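Local coordinates for probable ABC transporter phosphite binding protein PhnD1 (Prochlorococcus marinus str. MIT 9301, PDB 5LQ5) that binds phosphite strongly, and methylphosphonate and phosphate very weakly, probably as the solute-binding component of an ABC transporter, at residues Arg72-Gln83 with Val204-Gly212; Lys227-Ile235 with Asn248-Glu256. All coordinates share one frame; numbering follows the deposited sequence.

In the fold
Both contacts belong to the mixed sheet of one lobe of a type II periplasmic binding protein fold. Contact 1 pairs strands 79-84 and 207-210 inside that sheet and runs on to the phosphite site; contact 2 packs the end of helix 222-231 and the chain after it against the short, weakly bonded edge strand 252-253. They join where Gln-83 O receives a probable hydrogen bond from Ile-253 N and Gln-83 NE2 probably bonds Lys-254 O. Most touching residues of contact 1 are buried, and direct backbone bonds hold it. Contact 2 has a buried aromatic centre but lysines at its exposed border; aliphatic packing holds it, and bridging waters satisfy the backbone where no direct hydrogen bond crosses.

Contact 1 of 2, residues Arg72-Gln83 with Val204-Gly212; sequences RLQTPNSIVIAQ and VDYHWVAQG. With PO3 (phosphite ion), chain B.
Ile-81 and Ala-82 together face the single residue Trp-208, a classic beta bulge in an otherwise regular antiparallel pairing. Ile-81 N donates to Trp-208 O and Trp-208 N to Ala-82 O, both at 2.9 Å; Ala-82 N is buried without a partner. The bulge, with Ile-81 psi at -52°, brings two successive side chains to the tryptophan: Ile-81 CB lies 3.9 Å from Trp-208 CB, and Ala-82, with only a methyl, lets the indole come close, CB 4.2 Å from Trp-208 CD1. Ile-81 CG1 rests on Ala-210 CB, where a methyl suits the close approach.

Val-80 and Val-209 lie on the opposite sheet face, with Arg-72 of helix 65-74 against it. The arginine's aliphatic part crosses Val-209, CG to CG1 3.9 Å, and Val-80 CG2 covers one guanidinium face toward its rim. Arg-72 NH1 stands 3.3 Å from His-207 NE2, the two planes 63° apart. Lying between its backbone N and carbonyl (chi1 60°), the imidazole turns back so that ND1 donates in the ring plane to Asp-205 O at 3.1 Å. Asp-205 OD2 is 2.5 Å from O1 of the bound phosphite, so a proton probably lies between them. Tyr-206, also of the pocket, bonds Asp-13 and Asn-176 through its hydroxyl.

Strand 207-210 runs between strands 60-63 and 79-84; Phe-26 of helix 16-34 stacks on Trp-208, and Ile-230 of helix 222-231 covers Ile-81 and Ala-82.

Contact 2 of 2, residues Lys227-Ile235 with Asn248-Glu256; sequences KSVILNLDI and NAKRFIKAE
Phe-252 lies under Ile-230 and beside Leu-233, at the short, weakly bonded edge strand in a type II periplasmic binding protein fold. Ile-230 CG2 lies over the ring, off centre, in a CH-pi contact 4.2 Å from the Phe-252 centroid and 29° off the normal. Leu-233 runs alongside, pointing the same way, and brings CD1 to the ring edge, 3.8 Å from Phe-252 CE2. With CG beside its backbone N (chi1 -71°), the phenyl reaches inward to Trp-208 and Phe-247, both edge-to-face with it; a flat apolar ring suits a place offering methyls and aromatic edges. Replacing the phenyl by an alanine's methyl is likely to open a gap beneath Ile-230 CG2 and leave Leu-233 CD1 without its aromatic neighbour.

Leu-231 instead lies over the backbone, its CD2 3.3 Å from Ile-253 C, while the side chain crosses that of Lys-254 at about a right angle, bringing CD1 3.8 Å from Lys-254 CG. The long aliphatic chain of Lys-254 can cover leucine at this solvent-exposed border and still carry its amino group outward, though poorly ordered. At the other end Ile-235 sets CB over Lys-250 O.

No direct hydrogen bond joins the segments, and waters fill that role. One donates to Leu-231 O and Phe-252 O; another accepts from Ile-235 N and donates to Leu-233 O and, 2.6 Å from its oxygen, to Lys-250 O.

Contact 1 of 2, residues Arg72-Gln83 with Val204-Gly212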
loop_
_atom_site.group_PDB
_atom_site.type_symbol
_atom_site.label_atom_id
_atom_site.label_comp_id
_atom_site.label_asym_id
_atom_site.label_seq_id
_atom_site.Cartn_x
_atom_site.Cartn_y
_atom_site.Cartn_z
ATOM N N ARG A 72 -2.990 -5.077 -13.286
ATOM C CA ARG A 72 -2.682 -4.754 -14.686
ATOM C C ARG A 72 -2.395 -5.992 -15.559
ATOM O O ARG A 72 -2.695 -5.996 -16.745
ATOM C CB ARG A 72 -1.577 -3.687 -14.720
ATOM C CG ARG A 72 -2.140 -2.342 -14.284
ATOM C CD ARG A 72 -1.203 -1.157 -14.290
ATOM N NE ARG A 72 -0.169 -1.214 -13.235
ATOM C CZ ARG A 72 1.072 -1.636 -13.445
ATOM N NH1 ARG A 72 1.941 -1.642 -12.441
ATOM N NH2 ARG A 72 1.452 -2.051 -14.655
ATOM N N LEU A 73 -1.889 -7.056 -14.960
ATOM C CA LEU A 73 -1.733 -8.309 -15.663
ATOM C C LEU A 73 -3.099 -8.956 -15.961
ATOM O O LEU A 73 -3.317 -9.487 -17.039
ATOM C CB LEU A 73 -0.835 -9.268 -14.887
ATOM C CG LEU A 73 0.650 -8.912 -14.871
ATOM C CD1 LEU A 73 1.363 -9.754 -13.816
ATOM C CD2 LEU A 73 1.304 -9.073 -16.265
ATOM N N GLN A 74 -4.001 -8.923 -14.975
ATOM C CA GLN A 74 -5.355 -9.507 -15.079
ATOM C C GLN A 74 -6.289 -8.680 -15.944
ATOM O O GLN A 74 -7.274 -9.171 -16.440
ATOM C CB GLN A 74 -5.987 -9.681 -13.696
ATOM C CG GLN A 74 -5.353 -10.743 -12.812
ATOM C CD GLN A 74 -6.360 -11.322 -11.828
ATOM O OE1 GLN A 74 -7.264 -10.631 -11.405
ATOM N NE2 GLN A 74 -6.227 -12.601 -11.505
ATOM N N THR A 75 -5.964 -7.407 -16.061
ATOM C CA THR A 75 -6.788 -6.396 -16.708
ATOM C C THR A 75 -5.966 -5.611 -17.742
ATOM O O THR A 75 -5.518 -4.493 -17.462
ATOM C CB THR A 75 -7.368 -5.413 -15.659
ATOM O OG1 THR A 75 -7.732 -6.146 -14.480
ATOM C CG2 THR A 75 -8.580 -4.676 -16.184
ATOM N N PRO A 76 -5.762 -6.193 -18.944
ATOM C CA PRO A 76 -5.004 -5.565 -19.994
ATOM C C PRO A 76 -5.452 -4.170 -20.417
ATOM O O PRO A 76 -6.632 -3.800 -20.338
ATOM C CB PRO A 76 -5.147 -6.533 -21.176
ATOM C CG PRO A 76 -5.560 -7.810 -20.596
ATOM C CD PRO A 76 -6.338 -7.483 -19.380
ATOM N N ASN A 77 -4.462 -3.363 -20.768
ATOM C CA ASN A 77 -4.695 -2.049 -21.377
ATOM C C ASN A 77 -5.255 -1.041 -20.377
ATOM O O ASN A 77 -5.807 -0.003 -20.731
ATOM C CB ASN A 77 -5.581 -2.195 -22.617
ATOM C CG ASN A 77 -4.956 -3.126 -23.630
ATOM O OD1 ASN A 77 -5.555 -4.116 -24.026
ATOM N ND2 ASN A 77 -3.696 -2.858 -23.975
ATOM N N SER A 78 -5.098 -1.367 -19.101
ATOM C CA SER A 78 -5.372 -0.420 -18.052
ATOM C C SER A 78 -4.228 0.583 -18.026
ATOM O O SER A 78 -3.187 0.394 -18.671
ATOM C CB SER A 78 -5.512 -1.124 -16.725
ATOM O OG SER A 78 -4.460 -2.038 -16.617
ATOM N N ILE A 79 -4.436 1.653 -17.277
ATOM C CA ILE A 79 -3.547 2.818 -17.299
ATOM C C ILE A 79 -2.962 3.169 -15.939
ATOM O O ILE A 79 -3.690 3.429 -15.001
ATOM C CB ILE A 79 -4.313 4.083 -17.794
ATOM C CG1 ILE A 79 -5.093 3.803 -19.099
ATOM C CG2 ILE A 79 -3.375 5.276 -17.949
ATOM C CD1 ILE A 79 -4.238 3.473 -20.293
ATOM N N VAL A 80 -1.645 3.259 -15.861
ATOM C CA VAL A 80 -0.951 3.863 -14.708
ATOM C C VAL A 80 -1.106 5.369 -14.760
ATOM O O VAL A 80 -0.672 6.020 -15.720
ATOM C CB VAL A 80 0.527 3.475 -14.585
ATOM C CG1 VAL A 80 1.114 4.052 -13.316
ATOM C CG2 VAL A 80 0.678 1.974 -14.580
ATOM N N ILE A 81 -1.689 5.924 -13.693
ATOM C CA ILE A 81 -2.082 7.359 -13.662
ATOM C C ILE A 81 -1.110 8.275 -12.929
ATOM O O ILE A 81 -0.739 9.310 -13.469
ATOM C CB ILE A 81 -3.513 7.522 -13.082
ATOM C CG1 ILE A 81 -4.555 6.886 -14.008
ATOM C CG2 ILE A 81 -3.858 8.980 -12.796
ATOM C CD1 ILE A 81 -4.844 7.651 -15.288
ATOM N N ALA A 82 -0.757 7.929 -11.703
ATOM C CA ALA A 82 0.021 8.788 -10.812
ATOM C C ALA A 82 0.553 8.023 -9.597
ATOM O O ALA A 82 0.114 6.902 -9.302
ATOM C CB ALA A 82 -0.840 9.944 -10.331
ATOM N N GLN A 83 1.496 8.633 -8.904
ATOM C CA GLN A 83 2.066 8.133 -7.662
ATOM C C GLN A 83 2.450 9.353 -6.823
ATOM O O GLN A 83 2.269 10.482 -7.270
ATOM C CB GLN A 83 3.281 7.221 -7.932
ATOM C CG GLN A 83 4.495 7.984 -8.475
ATOM C CD GLN A 83 5.680 7.139 -8.899
ATOM O OE1 GLN A 83 6.064 6.215 -8.218
ATOM N NE2 GLN A 83 6.321 7.517 -10.007
ATOM N N VAL A 204 9.889 0.537 -5.290
ATOM C CA VAL A 204 8.708 1.280 -5.801
ATOM C C VAL A 204 7.435 0.706 -5.165
ATOM O O VAL A 204 7.360 -0.487 -4.938
ATOM C CB VAL A 204 8.592 1.229 -7.340
ATOM C CG1 VAL A 204 8.189 -0.141 -7.838
ATOM C CG2 VAL A 204 7.600 2.250 -7.823
ATOM N N ASP A 205 6.421 1.536 -4.920
ATOM C CA ASP A 205 5.203 1.032 -4.277
ATOM C C ASP A 205 3.909 1.619 -4.871
ATOM O O ASP A 205 3.456 1.184 -5.954
ATOM C CB ASP A 205 5.310 1.124 -2.748
ATOM C CG ASP A 205 4.297 0.197 -2.019
ATOM O OD1 ASP A 205 3.409 -0.408 -2.688
ATOM O OD2 ASP A 205 4.449 0.003 -0.783
ATOM N N TYR A 206 3.253 2.513 -4.134
ATOM C CA TYR A 206 1.859 2.806 -4.431
ATOM C C TYR A 206 1.646 3.600 -5.702
ATOM O O TYR A 206 2.487 4.409 -6.096
ATOM C CB TYR A 206 1.200 3.565 -3.286
ATOM C CG TYR A 206 1.052 2.819 -1.985
ATOM C CD1 TYR A 206 -0.179 2.313 -1.619
ATOM C CD2 TYR A 206 2.097 2.682 -1.081
ATOM C CE1 TYR A 206 -0.378 1.658 -0.424
ATOM C CE2 TYR A 206 1.929 2.007 0.140
ATOM C CZ TYR A 206 0.684 1.528 0.481
ATOM O OH TYR A 206 0.560 0.877 1.714
ATOM N N HIS A 207 0.498 3.369 -6.332
ATOM C CA HIS A 207 0.098 4.081 -7.538
ATOM C C HIS A 207 -1.363 3.932 -7.880
ATOM O O HIS A 207 -2.000 2.928 -7.529
ATOM C CB HIS A 207 0.960 3.651 -8.725
ATOM C CG HIS A 207 0.892 2.194 -9.075
ATOM N ND1 HIS A 207 1.470 1.204 -8.303
ATOM C CD2 HIS A 207 0.387 1.568 -10.161
ATOM C CE1 HIS A 207 1.283 0.032 -8.889
ATOM N NE2 HIS A 207 0.636 0.228 -10.018
ATOM N N TRP A 208 -1.888 4.967 -8.532
ATOM C CA TRP A 208 -3.221 4.968 -9.085
ATOM C C TRP A 208 -3.244 4.262 -10.416
ATOM O O TRP A 208 -2.422 4.535 -11.276
ATOM C CB TRP A 208 -3.740 6.383 -9.312
ATOM C CG TRP A 208 -4.111 7.153 -8.074
ATOM C CD1 TRP A 208 -3.430 8.203 -7.495
ATOM C CD2 TRP A 208 -5.304 6.976 -7.299
ATOM N NE1 TRP A 208 -4.116 8.641 -6.399
ATOM C CE2 TRP A 208 -5.272 7.924 -6.265
ATOM C CE3 TRP A 208 -6.373 6.090 -7.372
ATOM C CZ2 TRP A 208 -6.284 8.012 -5.317
ATOM C CZ3 TRP A 208 -7.388 6.189 -6.443
ATOM C CH2 TRP A 208 -7.330 7.135 -5.427
ATOM N N VAL A 209 -4.260 3.435 -10.600
ATOM C CA VAL A 209 -4.518 2.700 -11.822
ATOM C C VAL A 209 -5.943 2.970 -12.268
ATOM O O VAL A 209 -6.869 2.823 -11.477
ATOM C CB VAL A 209 -4.285 1.190 -11.660
ATOM C CG1 VAL A 209 -4.521 0.460 -12.985
ATOM C CG2 VAL A 209 -2.863 0.902 -11.154
ATOM N N ALA A 210 -6.129 3.287 -13.554
ATOM C CA ALA A 210 -7.467 3.503 -14.126
ATOM C C ALA A 210 -7.790 2.470 -15.213
ATOM O O ALA A 210 -6.880 1.963 -15.902
ATOM C CB ALA A 210 -7.607 4.910 -14.712
ATOM N N GLN A 211 -9.070 2.191 -15.389
ATOM C CA GLN A 211 -9.577 1.398 -16.513
ATOM C C GLN A 211 -9.199 2.085 -17.821
ATOM O O GLN A 211 -9.138 3.323 -17.914
ATOM C CB GLN A 211 -11.094 1.211 -16.475
ATOM C CG GLN A 211 -11.629 0.470 -15.275
ATOM C CD GLN A 211 -11.350 -1.023 -15.279
ATOM O OE1 GLN A 211 -10.897 -1.594 -16.260
ATOM N NE2 GLN A 211 -11.614 -1.650 -14.162
ATOM N N GLY A 212 -9.009 1.254 -18.829
ATOM C CA GLY A 212 -8.646 1.693 -20.174
ATOM C C GLY A 212 -9.803 2.172 -21.012
ATOM O O GLY A 212 -9.590 2.742 -22.078
HETATM P P PO3 B . 1.420 -2.083 -0.083
HETATM O O1 PO3 B . 2.872 -1.643 0.300
HETATM O O2 PO3 B . 1.338 -3.070 -1.318
HETATM O O3 PO3 B . 0.659 -2.646 1.150
HETATM O O HOH W 1 4.748 3.845 -7.451
#

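Contact 2 of 2, residues Lys227-Ile235 with Asn248-Glu256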
loop_
_atom_site.group_PDB
_atom_site.type_symbol
_atom_site.label_atom_id
_atom_site.label_comp_id
_atom_site.label_asym_id
_atom_site.label_seq_id
_atom_site.Cartn_x
_atom_site.Cartn_y
_atom_site.Cartn_z
ATOM N N LYS A 227 -6.275 12.379 -15.129
ATOM C CA LYS A 227 -4.854 12.376 -14.778
ATOM C C LYS A 227 -4.398 13.794 -14.383
ATOM O O LYS A 227 -3.733 14.011 -13.361
ATOM C CB LYS A 227 -4.064 11.814 -15.943
ATOM C CG LYS A 227 -2.586 11.734 -15.723
ATOM C CD LYS A 227 -1.917 10.978 -16.867
ATOM C CE LYS A 227 -0.417 11.142 -16.810
ATOM N NZ LYS A 227 0.275 10.260 -17.804
ATOM N N SER A 228 -4.843 14.763 -15.173
ATOM C CA SER A 228 -4.561 16.188 -14.930
ATOM C C SER A 228 -5.057 16.668 -13.567
ATOM O O SER A 228 -4.331 17.321 -12.828
ATOM C CB SER A 228 -5.175 17.038 -16.048
ATOM O OG SER A 228 -4.644 18.343 -16.024
ATOM N N VAL A 229 -6.279 16.301 -13.219
ATOM C CA VAL A 229 -6.838 16.692 -11.913
ATOM C C VAL A 229 -5.971 16.166 -10.774
ATOM O O VAL A 229 -5.631 16.876 -9.836
ATOM C CB VAL A 229 -8.300 16.216 -11.749
ATOM C CG1 VAL A 229 -8.809 16.318 -10.315
ATOM C CG2 VAL A 229 -9.198 16.990 -12.705
ATOM N N ILE A 230 -5.591 14.904 -10.877
ATOM C CA ILE A 230 -4.809 14.269 -9.796
ATOM C C ILE A 230 -3.399 14.900 -9.714
ATOM O O ILE A 230 -2.913 15.227 -8.635
ATOM C CB ILE A 230 -4.758 12.732 -9.982
ATOM C CG1 ILE A 230 -6.177 12.118 -9.824
ATOM C CG2 ILE A 230 -3.777 12.097 -9.000
ATOM C CD1 ILE A 230 -6.281 10.643 -10.206
ATOM N N LEU A 231 -2.762 15.093 -10.864
ATOM C CA LEU A 231 -1.422 15.679 -10.901
ATOM C C LEU A 231 -1.391 17.163 -10.502
ATOM O O LEU A 231 -0.352 17.680 -10.091
ATOM C CB LEU A 231 -0.811 15.506 -12.294
ATOM C CG LEU A 231 -0.512 14.069 -12.710
ATOM C CD1 LEU A 231 -0.088 14.041 -14.178
ATOM C CD2 LEU A 231 0.547 13.438 -11.832
ATOM N N ASN A 232 -2.523 17.834 -10.633
ATOM C CA ASN A 232 -2.583 19.288 -10.356
ATOM C C ASN A 232 -3.113 19.636 -8.964
ATOM O O ASN A 232 -3.245 20.812 -8.629
ATOM C CB ASN A 232 -3.379 20.025 -11.433
ATOM C CG ASN A 232 -2.646 20.085 -12.769
ATOM O OD1 ASN A 232 -1.449 20.240 -12.814
ATOM N ND2 ASN A 232 -3.392 20.018 -13.854
ATOM N N LEU A 233 -3.406 18.622 -8.152
ATOM C CA LEU A 233 -3.736 18.844 -6.751
ATOM C C LEU A 233 -2.609 19.655 -6.086
ATOM O O LEU A 233 -1.416 19.359 -6.201
ATOM C CB LEU A 233 -3.996 17.541 -5.988
ATOM C CG LEU A 233 -5.303 16.808 -6.295
ATOM C CD1 LEU A 233 -5.292 15.428 -5.642
ATOM C CD2 LEU A 233 -6.530 17.582 -5.855
ATOM N N ASP A 234 -3.033 20.693 -5.394
ATOM C CA ASP A 234 -2.212 21.858 -5.048
ATOM C C ASP A 234 -2.272 22.082 -3.529
ATOM O O ASP A 234 -3.306 22.472 -2.970
ATOM C CB ASP A 234 -2.730 23.080 -5.830
ATOM C CG ASP A 234 -2.064 24.384 -5.442
ATOM O OD1 ASP A 234 -0.950 24.373 -4.884
ATOM O OD2 ASP A 234 -2.684 25.428 -5.726
ATOM N N ILE A 235 -1.143 21.814 -2.884
ATOM C CA ILE A 235 -0.976 21.930 -1.408
ATOM C C ILE A 235 -1.416 23.321 -0.859
ATOM O O ILE A 235 -1.817 23.460 0.296
ATOM C CB ILE A 235 0.491 21.623 -0.995
ATOM C CG1 ILE A 235 0.600 21.340 0.509
ATOM C CG2 ILE A 235 1.451 22.736 -1.420
ATOM C CD1 ILE A 235 0.146 19.949 0.898
ATOM N N ASN A 248 -0.023 11.800 2.974
ATOM C CA ASN A 248 1.341 12.124 3.487
ATOM C C ASN A 248 2.262 12.575 2.356
ATOM O O ASN A 248 3.413 12.154 2.246
ATOM C CB ASN A 248 1.933 10.909 4.212
ATOM C CG ASN A 248 1.006 10.369 5.268
ATOM O OD1 ASN A 248 0.635 9.194 5.238
ATOM N ND2 ASN A 248 0.606 11.220 6.208
ATOM N N ALA A 249 1.721 13.455 1.515
ATOM C CA ALA A 249 2.410 13.879 0.293
ATOM C C ALA A 249 2.132 15.339 0.006
ATOM O O ALA A 249 1.067 15.836 0.340
ATOM C CB ALA A 249 1.990 13.045 -0.892
ATOM N N LYS A 250 3.107 16.003 -0.602
ATOM C CA LYS A 250 2.962 17.412 -1.068
ATOM C C LYS A 250 2.303 17.530 -2.433
ATOM O O LYS A 250 1.788 18.588 -2.807
ATOM C CB LYS A 250 4.327 18.126 -1.050
ATOM C CG LYS A 250 5.050 18.044 0.299
ATOM C CD LYS A 250 4.312 18.761 1.425
ATOM C CE LYS A 250 4.631 18.155 2.784
ATOM N NZ LYS A 250 3.973 18.901 3.893
ATOM N N ARG A 251 2.333 16.424 -3.175
ATOM C CA ARG A 251 1.822 16.365 -4.540
ATOM C C ARG A 251 1.718 14.914 -5.016
ATOM O O ARG A 251 2.316 14.004 -4.435
ATOM C CB ARG A 251 2.750 17.126 -5.495
ATOM C CG ARG A 251 4.187 16.607 -5.526
ATOM C CD ARG A 251 5.042 17.391 -6.508
ATOM N NE ARG A 251 6.363 16.788 -6.673
ATOM C CZ ARG A 251 7.196 16.997 -7.689
ATOM N NH1 ARG A 251 6.885 17.832 -8.679
ATOM N NH2 ARG A 251 8.358 16.348 -7.715
ATOM N N PHE A 252 0.967 14.737 -6.086
ATOM C CA PHE A 252 1.065 13.548 -6.939
ATOM C C PHE A 252 1.908 13.868 -8.167
ATOM O O PHE A 252 1.927 14.995 -8.614
ATOM C CB PHE A 252 -0.307 13.048 -7.382
ATOM C CG PHE A 252 -1.120 12.422 -6.278
ATOM C CD1 PHE A 252 -0.853 11.137 -5.837
ATOM C CD2 PHE A 252 -2.143 13.121 -5.685
ATOM C CE1 PHE A 252 -1.613 10.583 -4.807
ATOM C CE2 PHE A 252 -2.899 12.581 -4.678
ATOM C CZ PHE A 252 -2.657 11.293 -4.240
ATOM N N ILE A 253 2.572 12.853 -8.689
ATOM C CA ILE A 253 3.465 12.925 -9.844
ATOM C C ILE A 253 3.159 11.783 -10.807
ATOM O O ILE A 253 2.490 10.806 -10.454
ATOM C CB ILE A 253 4.960 12.841 -9.436
ATOM C CG1 ILE A 253 5.286 11.490 -8.794
ATOM C CG2 ILE A 253 5.317 13.981 -8.491
ATOM C CD1 ILE A 253 6.775 11.256 -8.632
ATOM N N LYS A 254 3.700 11.897 -12.007
ATOM C CA LYS A 254 3.530 10.897 -13.056
ATOM C C LYS A 254 4.202 9.556 -12.670
ATOM O O LYS A 254 5.184 9.497 -11.934
ATOM C CB LYS A 254 4.090 11.369 -14.407
ATOM C CG LYS A 254 3.334 12.560 -14.940
ATOM C CD LYS A 254 3.826 12.967 -16.304
ATOM C CE LYS A 254 3.376 14.381 -16.600
ATOM N NZ LYS A 254 3.824 14.833 -17.942
ATOM N N ALA A 255 3.622 8.493 -13.190
ATOM C CA ALA A 255 4.115 7.144 -12.972
ATOM C C ALA A 255 3.902 6.356 -14.237
ATOM O O ALA A 255 2.880 6.522 -14.897
ATOM C CB ALA A 255 3.367 6.496 -11.817
ATOM N N GLU A 256 4.839 5.481 -14.580
ATOM C CA GLU A 256 4.662 4.618 -15.752
ATOM C C GLU A 256 4.882 3.153 -15.399
ATOM O O GLU A 256 5.576 2.844 -14.427
ATOM C CB GLU A 256 5.563 5.031 -16.924
ATOM C CG GLU A 256 7.043 5.138 -16.625
ATOM C CD GLU A 256 7.866 5.503 -17.856
ATOM O OE1 GLU A 256 7.278 5.916 -18.879
ATOM O OE2 GLU A 256 9.111 5.390 -17.802
HETATM O O HOH W 2 1.299 9.018 -15.109
HETATM O O HOH W 3 -0.536 16.960 -7.082
HETATM O O HOH W 4 2.241 16.943 -10.353
HETATM O O HOH W 5 0.693 20.231 -4.495
#